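Local coordinates for coenzyme F420-dependent N(5),N(10)-methenyltetrahydromethanopterin reductase-related protein (Desulfurobacterium thermolithotrophum DSM 11699, PDB 6HUZ), which binds the iron-guanylylpyridinol cofactor and, as a bacterial paralog of [Fe]-hydrogenase, uses tetrahydrofolate derivatives as substrates, at residues S247-K252 with K260-D265; Y220-R225 with K278-L283; M322-M327 with D334-I339; V95-A100 with I121-S126. All coordinates share one frame; numbering follows the deposited sequence.

Contact 1 (S247-K252 with K260-D265); sequences SSLVTK and KLLNVD
Leu249 and Leu261 bring their CA atoms to 8.2 Å, far closer than twelve residues of a straight helix would allow, so the helical chain 232-262 must bend sharply between them. The fold here is the all-helical C-terminal part of the Hmd family, and across the two segments only leucines touch. Leu249 points at the other segment and divides its work between two branches. CD1 lies against Leu262, 3.9 Å from its CG. The Leu249 side chain crosses both of its partners at a slant. Leu261 also points across, while Leu262 starts off to the side and bends its end inward. All three are buried, and no hydrogen bond joins the segments. Leu258, within the bend, also touches Leu249. Just past the leucines, Asn263 leaves the helix with a positive phi of 75° and becomes the N-cap of helix 264-271, where its OD1 accepts from Ala266 N. Lys252 forms salt bridges with Glu312 and with Glu325 of the second subunit. In Leu249, CG is anti to the carbonyl carbon (chi1 -74°), which sends the fork across the gap and sets CD2 3.6 Å from CD1 of Leu261.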
# COMPACT_ATOMS: atom_id res chain seq x y z
N SER A 247 -1.72 -4.39 -1.05
CA SER A 247 -1.52 -5.08 0.24
C SER A 247 -2.47 -6.31 0.37
O SER A 247 -2.04 -7.39 0.75
CB SER A 247 -1.81 -4.12 1.40
OG SER A 247 -1.45 -4.76 2.62
N SER A 248 -3.78 -6.12 0.04
CA SER A 248 -4.78 -7.20 0.14
C SER A 248 -4.42 -8.38 -0.77
O SER A 248 -4.57 -9.55 -0.38
CB SER A 248 -6.18 -6.70 -0.26
OG SER A 248 -6.59 -5.69 0.66
N LEU A 249 -3.94 -8.06 -1.98
CA LEU A 249 -3.58 -9.09 -2.97
C LEU A 249 -2.38 -9.92 -2.51
O LEU A 249 -2.41 -11.16 -2.64
CB LEU A 249 -3.33 -8.45 -4.34
CG LEU A 249 -4.59 -8.00 -5.06
CD1 LEU A 249 -4.24 -7.05 -6.24
CD2 LEU A 249 -5.42 -9.19 -5.53
N VAL A 250 -1.35 -9.27 -2.00
CA VAL A 250 -0.15 -9.96 -1.48
C VAL A 250 -0.56 -10.80 -0.24
O VAL A 250 -0.20 -11.96 -0.15
CB VAL A 250 1.01 -8.98 -1.12
CG1 VAL A 250 2.16 -9.73 -0.42
CG2 VAL A 250 1.52 -8.26 -2.37
N THR A 251 -1.34 -10.23 0.69
CA THR A 251 -1.75 -10.99 1.88
C THR A 251 -2.56 -12.21 1.57
O THR A 251 -2.34 -13.29 2.14
CB THR A 251 -2.60 -10.10 2.81
OG1 THR A 251 -1.77 -9.07 3.30
CG2 THR A 251 -3.23 -10.86 4.01
N LYS A 252 -3.53 -12.06 0.72
CA LYS A 252 -4.38 -13.17 0.41
C LYS A 252 -3.83 -14.12 -0.64
O LYS A 252 -3.98 -15.34 -0.49
CB LYS A 252 -5.72 -12.60 -0.10
CG LYS A 252 -6.77 -13.62 -0.48
CD LYS A 252 -7.43 -14.24 0.70
CE LYS A 252 -8.75 -14.85 0.31
NZ LYS A 252 -9.47 -15.35 1.50
N LYS A 260 -0.54 -11.77 -11.29
CA LYS A 260 -1.57 -12.25 -12.22
C LYS A 260 -2.83 -11.40 -12.21
O LYS A 260 -3.40 -11.13 -13.27
CB LYS A 260 -1.96 -13.69 -11.86
CG LYS A 260 -3.02 -14.30 -12.79
CD LYS A 260 -2.49 -14.46 -14.20
CE LYS A 260 -3.22 -15.55 -14.97
NZ LYS A 260 -2.99 -16.91 -14.40
N LEU A 261 -3.29 -11.00 -11.04
CA LEU A 261 -4.51 -10.21 -11.01
C LEU A 261 -4.37 -8.75 -11.44
O LEU A 261 -5.27 -8.28 -12.12
CB LEU A 261 -5.15 -10.34 -9.63
CG LEU A 261 -5.56 -11.79 -9.30
CD1 LEU A 261 -5.73 -11.98 -7.80
CD2 LEU A 261 -6.82 -12.19 -10.06
N LEU A 262 -3.29 -8.03 -11.09
CA LEU A 262 -3.22 -6.63 -11.53
C LEU A 262 -2.97 -6.48 -13.04
O LEU A 262 -3.47 -5.53 -13.67
CB LEU A 262 -2.13 -5.86 -10.76
CG LEU A 262 -2.45 -5.47 -9.34
CD1 LEU A 262 -1.25 -4.79 -8.68
CD2 LEU A 262 -3.65 -4.54 -9.29
N ASN A 263 -2.19 -7.42 -13.62
CA ASN A 263 -1.81 -7.44 -15.04
C ASN A 263 -0.73 -6.36 -15.29
O ASN A 263 -1.02 -5.15 -15.40
CB ASN A 263 -3.02 -7.31 -16.00
CG ASN A 263 -2.63 -7.62 -17.44
OD1 ASN A 263 -1.56 -7.21 -17.91
ND2 ASN A 263 -3.47 -8.32 -18.19
N VAL A 264 0.51 -6.81 -15.39
CA VAL A 264 1.66 -5.91 -15.61
C VAL A 264 1.49 -5.12 -16.94
O VAL A 264 1.73 -3.91 -17.00
CB VAL A 264 2.97 -6.74 -15.61
CG1 VAL A 264 4.15 -5.95 -16.17
CG2 VAL A 264 3.29 -7.25 -14.21
N ASP A 265 1.09 -5.81 -17.99
CA ASP A 265 0.89 -5.16 -19.29
C ASP A 265 -0.11 -4.02 -19.18
O ASP A 265 0.10 -2.96 -19.76
CB ASP A 265 0.42 -6.18 -20.34
CG ASP A 265 1.54 -7.12 -20.73
OD1 ASP A 265 2.72 -6.74 -20.56
OD2 ASP A 265 1.23 -8.25 -21.19

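Contact 2 (Y220-R225 with K278-L283); sequences YYKVSR and KNEQPL
Val223 of helix 207-228 packs on Gln281, the N-cap residue of helix 282-292. The CG2 methyl of Val223 sits squarely over the flat face of the Gln281 amide. It is 3.4 Å from Gln281 CD, with OE1 and NE2 at nearly equal distances on either side. The two side chains cross at about a right angle. Gln281 CG is anti to the carbonyl carbon (chi1 -66°) and the chain then runs extended, carrying the amide to Val223. The amide is held flat beneath the methyl by its own bonds: OE1 accepts from Leu276 N and Asp277 N, and NE2 donates to Met274 O and Thr284 OG1. A leucine here would probably leave those two backbone N-H groups without an acceptor and set the preceding loop free to shift.

Both segments belong to the helical C-terminal part of the Hmd fold, where two subunits pack together. The side chain of Val223 is about 8 Å from a bound methenyltetrahydrofolate. Beside the Val223-Gln281 pair the contact turns polar. Lys222 NZ gives a hydrogen bond of 2.7 Å to water 1, and the water donates to Glu280 O at 2.8 Å. The Glu280 carboxylate lies near the lysine charge, but OE2 stays 4.6 Å from Lys222 NZ, beyond a salt bridge. Farther round helix 207-228, Arg225 and Tyr221 both reach Glu300 of the second subunit. Glu219 OE2 accepts from Leu283 N.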
# COMPACT_ATOMS: atom_id res chain seq x y z
N TYR A 220 2.58 11.39 -6.86
CA TYR A 220 1.24 11.41 -7.45
C TYR A 220 0.44 12.60 -6.90
O TYR A 220 -0.34 13.21 -7.62
CB TYR A 220 0.53 10.06 -7.19
CG TYR A 220 -0.96 10.16 -7.35
CD1 TYR A 220 -1.53 10.40 -8.60
CD2 TYR A 220 -1.81 10.05 -6.26
CE1 TYR A 220 -2.90 10.53 -8.76
CE2 TYR A 220 -3.19 10.21 -6.40
CZ TYR A 220 -3.73 10.45 -7.65
OH TYR A 220 -5.09 10.61 -7.80
N TYR A 221 0.63 12.95 -5.64
CA TYR A 221 -0.07 14.10 -5.07
C TYR A 221 0.39 15.38 -5.81
O TYR A 221 -0.45 16.23 -6.15
CB TYR A 221 0.26 14.20 -3.56
CG TYR A 221 -0.01 15.56 -2.98
CD1 TYR A 221 -1.27 15.90 -2.50
CD2 TYR A 221 0.98 16.53 -2.92
CE1 TYR A 221 -1.53 17.15 -1.98
CE2 TYR A 221 0.73 17.79 -2.40
CZ TYR A 221 -0.53 18.10 -1.94
OH TYR A 221 -0.81 19.34 -1.41
N LYS A 222 1.71 15.53 -6.05
CA LYS A 222 2.20 16.75 -6.75
C LYS A 222 1.66 16.83 -8.19
O LYS A 222 1.28 17.91 -8.64
CB LYS A 222 3.74 16.79 -6.74
CG LYS A 222 4.31 17.26 -5.40
CD LYS A 222 5.63 16.59 -5.07
CE LYS A 222 6.72 16.87 -6.07
NZ LYS A 222 7.58 15.68 -6.27
N VAL A 223 1.61 15.69 -8.92
CA VAL A 223 1.06 15.69 -10.29
C VAL A 223 -0.42 16.06 -10.22
O VAL A 223 -0.90 16.85 -11.02
CB VAL A 223 1.22 14.32 -10.98
CG1 VAL A 223 0.49 14.29 -12.33
CG2 VAL A 223 2.69 13.97 -11.17
N SER A 224 -1.15 15.49 -9.26
CA SER A 224 -2.59 15.78 -9.08
C SER A 224 -2.87 17.26 -8.76
O SER A 224 -3.78 17.85 -9.33
CB SER A 224 -3.16 14.92 -7.95
OG SER A 224 -3.20 13.59 -8.41
N ARG A 225 -2.11 17.83 -7.84
CA ARG A 225 -2.24 19.22 -7.40
C ARG A 225 -1.87 20.21 -8.50
O ARG A 225 -2.60 21.18 -8.74
CB ARG A 225 -1.31 19.45 -6.16
CG ARG A 225 -1.10 20.91 -5.67
CD ARG A 225 0.12 21.06 -4.73
NE ARG A 225 1.40 20.97 -5.45
CZ ARG A 225 2.60 20.84 -4.88
NH1 ARG A 225 2.73 20.79 -3.57
NH2 ARG A 225 3.70 20.76 -5.64
N LYS A 278 7.83 14.79 -17.25
CA LYS A 278 9.00 13.94 -17.05
C LYS A 278 9.97 14.47 -16.01
O LYS A 278 10.41 13.69 -15.16
CB LYS A 278 9.73 13.70 -18.38
CG LYS A 278 9.00 12.73 -19.29
CD LYS A 278 9.47 12.87 -20.74
CE LYS A 278 8.35 12.72 -21.75
NZ LYS A 278 8.29 11.35 -22.34
N ASN A 279 10.30 15.78 -16.05
CA ASN A 279 11.24 16.34 -15.07
C ASN A 279 10.73 16.26 -13.63
O ASN A 279 11.53 16.07 -12.71
CB ASN A 279 11.62 17.78 -15.42
CG ASN A 279 12.76 17.87 -16.42
OD1 ASN A 279 13.64 17.00 -16.49
ND2 ASN A 279 12.75 18.93 -17.23
N GLU A 280 9.42 16.40 -13.42
CA GLU A 280 8.86 16.36 -12.06
C GLU A 280 8.34 14.99 -11.64
O GLU A 280 7.75 14.88 -10.55
CB GLU A 280 7.77 17.43 -11.92
CG GLU A 280 8.35 18.82 -11.74
CD GLU A 280 9.11 18.95 -10.43
OE1 GLU A 280 10.36 19.05 -10.48
OE2 GLU A 280 8.46 18.94 -9.36
N GLN A 281 8.56 13.95 -12.45
CA GLN A 281 8.09 12.61 -12.09
C GLN A 281 9.19 11.55 -12.15
O GLN A 281 9.06 10.59 -12.90
CB GLN A 281 6.92 12.19 -13.00
CG GLN A 281 5.68 13.03 -12.82
CD GLN A 281 4.56 12.52 -13.67
OE1 GLN A 281 4.14 13.17 -14.62
NE2 GLN A 281 4.03 11.34 -13.35
N PRO A 282 10.27 11.69 -11.35
CA PRO A 282 11.36 10.68 -11.36
C PRO A 282 10.92 9.24 -11.10
O PRO A 282 11.34 8.34 -11.80
CB PRO A 282 12.29 11.13 -10.24
CG PRO A 282 11.54 12.16 -9.48
CD PRO A 282 10.57 12.78 -10.40
N LEU A 283 10.12 9.01 -10.06
CA LEU A 283 9.68 7.65 -9.77
C LEU A 283 8.76 7.08 -10.84
O LEU A 283 8.92 5.92 -11.19
CB LEU A 283 8.98 7.58 -8.41
CG LEU A 283 9.89 7.74 -7.19
CD1 LEU A 283 9.07 7.79 -5.91
CD2 LEU A 283 10.92 6.63 -7.11
O HOH W 1 9.31 15.18 -8.23

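Contact 3 (M322-M327 with D334-I339); sequences MLVEHM and DVLKGI
Leu336 carries the apolar packing, set between Val324 and Met327 of the preceding helix. Helices 320-331 and 333-345 are joined by a very short connection, and the CA atoms of Met327 and Leu336 come within 6.7 Å. The CG of Leu336 is anti to its own N (chi1 -178°), which carries its fork toward the first helix. Its CD2 touches Val324 twice, 3.8 Å from CG1 and as far from the backbone O of Val324. The side chains of Val324 and Leu336 cross at about a right angle. Leu336 CD1 approaches Met327 at CB, 4.1 Å away, not at the sulfur.

The side-chain hydrogen bond within the segments is in the first helix. His326 ND1 donates to Met322 O at 3.0 Å, with an N-H...O angle of 161°. The oxygen lies in the imidazole plane, but ND1 stands above the carbonyl plane. His326 N reaches the same oxygen from the opposite face, so two N-H groups grip it.

Among the charged groups, Lys337 pairs with Asp333 of its own chain and also bonds Tyr315 OH of the second subunit. Met327 packs on Met327 of that subunit. With no polar bond between the segments, the helix pair depends on buried apolar fit.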
# COMPACT_ATOMS: atom_id res chain seq x y z
N MET A 322 -11.69 1.31 8.58
CA MET A 322 -13.15 1.28 8.62
C MET A 322 -13.61 -0.09 9.13
O MET A 322 -14.52 -0.15 9.96
CB MET A 322 -13.76 1.53 7.24
CG MET A 322 -13.70 2.97 6.80
SD MET A 322 -14.36 3.18 5.11
CE MET A 322 -16.13 2.80 5.38
N LEU A 323 -13.01 -1.19 8.64
CA LEU A 323 -13.37 -2.55 9.12
C LEU A 323 -12.98 -2.66 10.62
O LEU A 323 -13.68 -3.28 11.40
CB LEU A 323 -12.58 -3.63 8.35
CG LEU A 323 -13.00 -3.95 6.91
CD1 LEU A 323 -11.82 -4.49 6.11
CD2 LEU A 323 -14.11 -4.96 6.89
N VAL A 324 -11.86 -2.06 11.00
CA VAL A 324 -11.39 -2.10 12.39
C VAL A 324 -12.43 -1.40 13.30
O VAL A 324 -12.83 -1.96 14.33
CB VAL A 324 -9.96 -1.50 12.54
CG1 VAL A 324 -9.60 -1.25 14.02
CG2 VAL A 324 -8.93 -2.43 11.91
N GLU A 325 -12.90 -0.22 12.90
CA GLU A 325 -13.89 0.52 13.70
C GLU A 325 -15.18 -0.29 13.89
O GLU A 325 -15.71 -0.32 14.98
CB GLU A 325 -14.24 1.86 13.03
CG GLU A 325 -13.23 2.95 13.32
CD GLU A 325 -13.46 4.21 12.51
OE1 GLU A 325 -12.52 4.65 11.81
OE2 GLU A 325 -14.59 4.76 12.57
N HIS A 326 -15.68 -0.90 12.82
CA HIS A 326 -16.90 -1.69 12.86
C HIS A 326 -16.72 -2.91 13.76
O HIS A 326 -17.60 -3.21 14.57
CB HIS A 326 -17.29 -2.15 11.45
CG HIS A 326 -18.13 -1.14 10.71
ND1 HIS A 326 -17.55 -0.16 9.91
CD2 HIS A 326 -19.47 -0.99 10.67
CE1 HIS A 326 -18.55 0.54 9.41
NE2 HIS A 326 -19.73 0.08 9.84
N MET A 327 -15.60 -3.62 13.59
CA MET A 327 -15.30 -4.80 14.40
C MET A 327 -15.21 -4.43 15.88
O MET A 327 -15.80 -5.12 16.71
CB MET A 327 -13.99 -5.44 13.95
CG MET A 327 -14.17 -6.33 12.76
SD MET A 327 -15.15 -7.79 13.21
CE MET A 327 -13.86 -8.81 13.86
N ASP A 334 -10.51 -7.07 22.55
CA ASP A 334 -9.89 -8.36 22.88
C ASP A 334 -10.22 -9.30 21.76
O ASP A 334 -9.33 -9.97 21.24
CB ASP A 334 -10.42 -8.90 24.22
CG ASP A 334 -10.62 -7.81 25.27
OD1 ASP A 334 -9.64 -7.47 25.97
OD2 ASP A 334 -11.76 -7.29 25.37
N VAL A 335 -11.48 -9.31 21.35
CA VAL A 335 -11.92 -10.17 20.25
C VAL A 335 -11.20 -9.76 18.98
O VAL A 335 -10.78 -10.63 18.21
CB VAL A 335 -13.45 -10.18 20.11
CG1 VAL A 335 -13.88 -11.03 18.92
CG2 VAL A 335 -14.10 -10.69 21.40
N LEU A 336 -11.01 -8.45 18.76
CA LEU A 336 -10.31 -7.97 17.57
C LEU A 336 -8.81 -8.26 17.63
O LEU A 336 -8.23 -8.53 16.59
CB LEU A 336 -10.60 -6.47 17.33
CG LEU A 336 -9.96 -5.85 16.09
CD1 LEU A 336 -10.21 -6.67 14.85
CD2 LEU A 336 -10.45 -4.49 15.88
N LYS A 337 -8.17 -8.21 18.83
CA LYS A 337 -6.73 -8.49 19.03
C LYS A 337 -6.36 -9.93 18.62
O LYS A 337 -5.22 -10.18 18.24
CB LYS A 337 -6.30 -8.26 20.50
CG LYS A 337 -6.07 -6.79 20.83
CD LYS A 337 -5.03 -6.59 21.93
CE LYS A 337 -4.00 -5.54 21.58
NZ LYS A 337 -4.56 -4.16 21.65
N GLY A 338 -7.30 -10.86 18.70
CA GLY A 338 -7.05 -12.24 18.29
C GLY A 338 -6.97 -12.39 16.78
O GLY A 338 -7.19 -13.49 16.27
N ILE A 339 -6.64 -11.28 16.04
CA ILE A 339 -6.49 -11.21 14.58
C ILE A 339 -5.06 -10.70 14.25
O ILE A 339 -4.38 -11.25 13.38
CB ILE A 339 -7.57 -10.29 13.98
CG1 ILE A 339 -8.91 -11.05 13.79
CG2 ILE A 339 -7.09 -9.70 12.65
CD1 ILE A 339 -9.68 -11.42 15.08

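Contact 4 (V95-A100 with I121-S126); sequences VTFKIA and ILVLNS. With FE9 (iron-guanylyl pyridinol cofactor), chain B.
Leu124 pushes its CD1 methyl into the notch that Phe97 and Ala100 form one helical turn apart. CD1 is 3.8 Å from Phe97 CD1 and equally far from Ala100 CB. The small Ala100 makes the floor of this hollow, and the edge of the Phe97 ring makes its wall. Val123 CG1 meets the same ring farther out, 3.9 Å from Phe97 CZ, again near the ring plane. The CG of Leu124 lies anti to its backbone N (chi1 180°), which carries the fork to this notch, and its side chain slides past Phe97 in the opposite direction. Tyr127 stacks on the Phe97 ring.

The two helices flank the parallel sheet of the Rossmann-like N-terminal domain. Helix 95-103 follows strand 84-87, and helix 121-127 follows strand 112-115, on which Leu124 also rests. The axes of segments 95-100 and 121-126 cross at -51° and approach to 10.8 Å.

The other side of helix 95-103 is shaped to the cofactor. Val95 CG1 and Ile99 CD1 cover one face of the guanine, Val95 over N7A and Ile99 only 3.4 Å from N1A. With an alanine in place of Ile99, the six-membered ring would probably lose its cover on this face, and the base could shift. Lys98 NZ adds a weak hydrogen bond of 3.2 Å to O6A. At the far end of the cofactor, the iron binds water 2 at 2.2 Å.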
# COMPACT_ATOMS: atom_id res chain seq x y z
N VAL A 95 12.15 -18.18 19.97
CA VAL A 95 13.34 -17.88 20.77
C VAL A 95 13.17 -16.57 21.59
O VAL A 95 13.51 -16.56 22.78
CB VAL A 95 14.62 -17.83 19.90
CG1 VAL A 95 15.84 -17.53 20.75
CG2 VAL A 95 14.82 -19.14 19.13
N THR A 96 12.65 -15.49 20.95
CA THR A 96 12.42 -14.20 21.60
C THR A 96 11.38 -14.34 22.71
O THR A 96 11.58 -13.83 23.81
CB THR A 96 12.03 -13.15 20.55
OG1 THR A 96 13.09 -13.04 19.59
CG2 THR A 96 11.78 -11.78 21.17
N PHE A 97 10.28 -15.06 22.44
CA PHE A 97 9.23 -15.29 23.44
C PHE A 97 9.79 -16.00 24.65
O PHE A 97 9.50 -15.64 25.79
CB PHE A 97 8.10 -16.16 22.84
CG PHE A 97 7.22 -15.52 21.79
CD1 PHE A 97 6.92 -14.17 21.85
CD2 PHE A 97 6.64 -16.28 20.79
CE1 PHE A 97 6.08 -13.59 20.90
CE2 PHE A 97 5.80 -15.70 19.85
CZ PHE A 97 5.53 -14.35 19.91
N LYS A 98 10.57 -17.04 24.41
CA LYS A 98 11.16 -17.82 25.49
C LYS A 98 12.00 -16.94 26.40
O LYS A 98 11.79 -16.93 27.62
CB LYS A 98 12.00 -18.96 24.90
CG LYS A 98 12.47 -19.99 25.93
CD LYS A 98 13.95 -20.34 25.77
CE LYS A 98 14.85 -19.36 26.47
NZ LYS A 98 16.27 -19.51 26.08
N ILE A 99 12.95 -16.19 25.83
CA ILE A 99 13.84 -15.32 26.61
C ILE A 99 13.05 -14.30 27.41
O ILE A 99 13.29 -14.14 28.61
CB ILE A 99 14.89 -14.62 25.68
CG1 ILE A 99 15.81 -15.65 25.00
CG2 ILE A 99 15.73 -13.61 26.45
CD1 ILE A 99 16.30 -15.25 23.66
N ALA A 100 12.10 -13.59 26.75
CA ALA A 100 11.28 -12.58 27.43
C ALA A 100 10.48 -13.16 28.60
O ALA A 100 10.37 -12.54 29.65
CB ALA A 100 10.35 -11.94 26.43
N ILE A 121 7.03 -5.24 18.98
CA ILE A 121 6.83 -5.05 20.42
C ILE A 121 5.39 -5.33 20.81
O ILE A 121 5.14 -5.79 21.94
CB ILE A 121 7.31 -3.64 20.92
CG1 ILE A 121 7.39 -3.62 22.47
CG2 ILE A 121 6.37 -2.51 20.44
CD1 ILE A 121 8.36 -4.69 23.20
N LEU A 122 4.44 -5.05 19.89
CA LEU A 122 3.02 -5.27 20.14
C LEU A 122 2.72 -6.75 20.20
O LEU A 122 1.94 -7.17 21.05
CB LEU A 122 2.13 -4.56 19.09
CG LEU A 122 2.36 -3.03 18.99
CD1 LEU A 122 1.30 -2.37 18.08
CD2 LEU A 122 2.32 -2.37 20.39
N VAL A 123 3.35 -7.54 19.33
CA VAL A 123 3.16 -9.00 19.35
C VAL A 123 3.72 -9.52 20.66
O VAL A 123 3.04 -10.28 21.36
CB VAL A 123 3.82 -9.69 18.14
CG1 VAL A 123 3.81 -11.21 18.29
CG2 VAL A 123 3.13 -9.28 16.86
N LEU A 124 4.95 -9.13 21.03
CA LEU A 124 5.54 -9.59 22.27
C LEU A 124 4.73 -9.19 23.50
O LEU A 124 4.51 -10.01 24.39
CB LEU A 124 6.98 -9.09 22.44
CG LEU A 124 7.68 -9.55 23.73
CD1 LEU A 124 7.80 -11.04 23.78
CD2 LEU A 124 9.04 -8.89 23.89
N ASN A 125 4.30 -7.92 23.56
CA ASN A 125 3.52 -7.43 24.70
C ASN A 125 2.21 -8.24 24.87
O ASN A 125 1.82 -8.57 26.00
CB ASN A 125 3.22 -5.94 24.50
CG ASN A 125 2.29 -5.40 25.55
OD1 ASN A 125 1.10 -5.23 25.33
ND2 ASN A 125 2.81 -5.15 26.72
N SER A 126 1.54 -8.55 23.74
CA SER A 126 0.29 -9.32 23.73
C SER A 126 0.56 -10.74 24.23
O SER A 126 -0.16 -11.24 25.10
CB SER A 126 -0.30 -9.33 22.32
OG SER A 126 -1.56 -9.99 22.25
O2 FE9 B . 19.62 -8.64 10.74
FE FE9 B . 18.32 -6.13 12.30
C1F FE9 B . 20.08 -5.63 12.41
O1F FE9 B . 21.16 -5.31 12.48
C2F FE9 B . 17.88 -4.38 11.98
O2F FE9 B . 17.62 -3.29 11.81
C8 FE9 B . 17.97 -5.97 14.17
O18 FE9 B . 17.71 -4.91 14.70
C7 FE9 B . 18.01 -7.24 15.01
C6 FE9 B . 18.59 -8.30 14.12
N1 FE9 B . 18.82 -7.96 12.78
C5 FE9 B . 18.90 -9.63 14.66
C5M FE9 B . 18.59 -9.94 16.10
C4 FE9 B . 19.48 -10.63 13.76
C3 FE9 B . 19.73 -10.27 12.33
C3M FE9 B . 20.33 -11.24 11.35
C2 FE9 B . 19.38 -8.87 11.88
O3P FE9 B . 19.69 -11.88 14.26
P1 FE9 B . 21.14 -12.44 14.71
O1P FE9 B . 22.18 -11.65 14.07
O2P FE9 B . 21.26 -13.94 14.12
O5' FE9 B . 21.17 -12.34 16.30
C5' FE9 B . 20.42 -13.20 17.14
C4' FE9 B . 21.31 -13.54 18.32
O4' FE9 B . 20.56 -14.26 19.30
C1' FE9 B . 21.44 -15.18 19.93
C2' FE9 B . 22.29 -15.69 18.78
O2' FE9 B . 23.52 -16.30 19.20
C3' FE9 B . 22.49 -14.43 17.95
O3' FE9 B . 23.71 -13.76 18.25
N9A FE9 B . 20.65 -16.18 20.67
C4A FE9 B . 20.33 -16.01 21.93
N3A FE9 B . 20.63 -15.05 22.83
C2A FE9 B . 20.19 -15.19 24.10
N2A FE9 B . 20.48 -14.18 24.96
N1A FE9 B . 19.48 -16.24 24.53
C6A FE9 B . 19.17 -17.28 23.73
O6A FE9 B . 18.49 -18.24 24.14
C5A FE9 B . 19.58 -17.20 22.33
N7A FE9 B . 19.47 -17.98 21.24
C8A FE9 B . 20.12 -17.34 20.23
O HOH W 2 17.94 -6.74 10.17

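Contacts 1 and 3 are fully buried, while contacts 2 and 4 are only partly so. Contact 1 is nested along the chain inside the loop closed by contact 2, and both belong to the helical C-terminal part. Contacts 1 to 3 all touch the second subunit; contact 4 does not. A salt bridge between subunits, Lys252 to Glu325, ties contact 1 of one chain to contact 3 of the other. Contacts 1 and 3 are apolar, with no hydrogen bond across the segments. Contact 2 adds an amide and a bridging water, and in contact 4 one of the two helices also lines the cofactor. Contacts 3 and 4 come within about 5 Å at their nearest atoms without touching.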